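Local coordinates for malonyl CoA-acyl carrier protein transacylase (Burkholderia pseudomallei 1710b, PDB 3EZO) that probably transfers the malonyl group of malonyl-CoA to holo-acyl carrier protein, supplying malonyl units for fatty acid synthesis, at residues G19-G24 and T66-V71. Numbering follows the deposited sequence.
Sequences GSQSVG and TNTQPV
The flat carboxamide of Gln21 turns one face to the methyl of Thr68, which sits almost squarely over its carbon, Thr68 CG2 being 3.2 Å from Gln21 CD. Thr68 CG2 is also just 3.1 Å from Gln21 OE1, so the packing is tight, and the two side chains cross at about a right angle. At the oxygen's edge, Gly19 N donates to Gln21 OE1 over 2.8 Å, meeting an in-plane lone pair although the bond is bent, with an N-H...O angle of 140°. Gln21 NE2 is hydrogen-bonded to Asn63 OD1. With both ends held, rotation of the amide is restricted and its face stays turned to the methyl. Glutamine is long enough to fold back to its own loop: CG lies between the backbone N and C (chi1 73°) and the chain bends again at chi2.

The loop follows strand 11-15 of the parallel sheet and carries the GQGSQ sequence familiar in FabD enzymes; Gly19 lies about 10 Å from the side chain of Ser98, the predicted active-site serine. The positive phi of Gly19, 101°, suits glycine, which has no CB to press on the preceding carbonyl. Threonine suits this position on helix 65-85 because its two branches serve different surroundings: CG2, anti to the backbone N, faces the amide, while OG1 hydrogen-bonds Leu62 O. Beside it, Gln69 ties the helix to the same loop through a hydrogen bond from NE2 to Gln18 OE1.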
loop_
_atom_site.group_PDB
_atom_site.type_symbol
_atom_site.label_atom_id
_atom_site.label_comp_id
_atom_site.label_asym_id
_atom_site.label_seq_id
_atom_site.Cartn_x
_atom_site.Cartn_y
_atom_site.Cartn_z
ATOM N N GLY A 19 0.069 6.086 4.931
ATOM C CA GLY A 19 0.989 7.184 4.742
ATOM C C GLY A 19 0.486 8.160 3.707
ATOM O O GLY A 19 1.097 9.211 3.545
ATOM N N SER A 20 -0.592 7.832 2.975
ATOM C CA SER A 20 -1.104 8.760 1.941
ATOM C C SER A 20 -2.313 9.548 2.432
ATOM O O SER A 20 -2.870 10.345 1.685
ATOM C CB SER A 20 -1.465 8.012 0.650
ATOM O OG SER A 20 -0.342 7.466 0.004
ATOM N N GLN A 21 -2.718 9.324 3.676
ATOM C CA GLN A 21 -3.942 9.917 4.196
ATOM C C GLN A 21 -3.696 11.342 4.710
ATOM O O GLN A 21 -2.579 11.697 5.011
ATOM C CB GLN A 21 -4.567 9.044 5.290
ATOM C CG GLN A 21 -3.861 9.008 6.673
ATOM C CD GLN A 21 -2.514 8.241 6.694
ATOM O OE1 GLN A 21 -2.156 7.482 5.761
ATOM N NE2 GLN A 21 -1.770 8.442 7.772
ATOM N N SER A 22 -4.766 12.133 4.757
ATOM C CA SER A 22 -4.793 13.457 5.383
ATOM C C SER A 22 -6.241 13.856 5.674
ATOM O O SER A 22 -7.166 13.421 5.012
ATOM C CB SER A 22 -4.167 14.499 4.498
ATOM O OG SER A 22 -4.770 14.477 3.221
ATOM N N VAL A 23 -6.400 14.727 6.664
ATOM C CA VAL A 23 -7.703 15.180 7.105
ATOM C C VAL A 23 -8.215 16.038 5.971
ATOM O O VAL A 23 -7.467 16.831 5.441
ATOM C CB VAL A 23 -7.595 16.001 8.401
ATOM C CG1 VAL A 23 -8.886 16.821 8.673
ATOM C CG2 VAL A 23 -7.237 15.090 9.526
ATOM N N GLY A 24 -9.452 15.774 5.540
ATOM C CA GLY A 24 -10.079 16.525 4.475
ATOM C C GLY A 24 -9.841 15.978 3.091
ATOM O O GLY A 24 -10.299 16.579 2.102
ATOM N N THR A 66 -4.978 1.146 12.844
ATOM C CA THR A 66 -6.272 0.448 12.800
ATOM C C THR A 66 -7.374 1.266 12.115
ATOM O O THR A 66 -8.401 0.708 11.705
ATOM C CB THR A 66 -6.772 0.046 14.236
ATOM O OG1 THR A 66 -6.363 1.060 15.195
ATOM C CG2 THR A 66 -6.248 -1.409 14.643
ATOM N N ASN A 67 -7.180 2.589 12.052
ATOM C CA ASN A 67 -8.035 3.469 11.251
ATOM C C ASN A 67 -7.429 3.721 9.893
ATOM O O ASN A 67 -8.141 3.708 8.900
ATOM C CB ASN A 67 -8.210 4.854 11.907
ATOM C CG ASN A 67 -9.122 4.827 13.065
ATOM O OD1 ASN A 67 -10.022 3.963 13.167
ATOM N ND2 ASN A 67 -8.952 5.810 13.950
ATOM N N THR A 68 -6.129 3.988 9.846
ATOM C CA THR A 68 -5.477 4.353 8.600
ATOM C C THR A 68 -5.709 3.266 7.510
ATOM O O THR A 68 -6.020 3.604 6.379
ATOM C CB THR A 68 -3.971 4.658 8.781
ATOM O OG1 THR A 68 -3.781 5.550 9.874
ATOM C CG2 THR A 68 -3.400 5.295 7.539
ATOM N N GLN A 69 -5.592 1.978 7.858
ATOM C CA GLN A 69 -5.687 0.928 6.830
ATOM C C GLN A 69 -7.111 0.858 6.201
ATOM O O GLN A 69 -7.251 0.988 4.982
ATOM C CB GLN A 69 -5.182 -0.424 7.368
ATOM C CG GLN A 69 -3.664 -0.416 7.555
ATOM C CD GLN A 69 -3.050 -1.776 7.685
ATOM O OE1 GLN A 69 -3.604 -2.776 7.230
ATOM N NE2 GLN A 69 -1.878 -1.822 8.322
ATOM N N PRO A 70 -8.160 0.756 7.029
ATOM C CA PRO A 70 -9.507 0.865 6.429
ATOM C C PRO A 70 -9.838 2.242 5.810
ATOM O O PRO A 70 -10.559 2.300 4.829
ATOM C CB PRO A 70 -10.454 0.493 7.563
ATOM C CG PRO A 70 -9.581 0.312 8.852
ATOM C CD PRO A 70 -8.165 0.394 8.476
ATOM N N VAL A 71 -9.296 3.322 6.350
ATOM C CA VAL A 71 -9.455 4.629 5.744
ATOM C C VAL A 71 -8.861 4.694 4.330
ATOM O O VAL A 71 -9.470 5.277 3.416
ATOM C CB VAL A 71 -8.882 5.770 6.636
ATOM C CG1 VAL A 71 -8.656 7.022 5.801
ATOM C CG2 VAL A 71 -9.818 6.042 7.853
#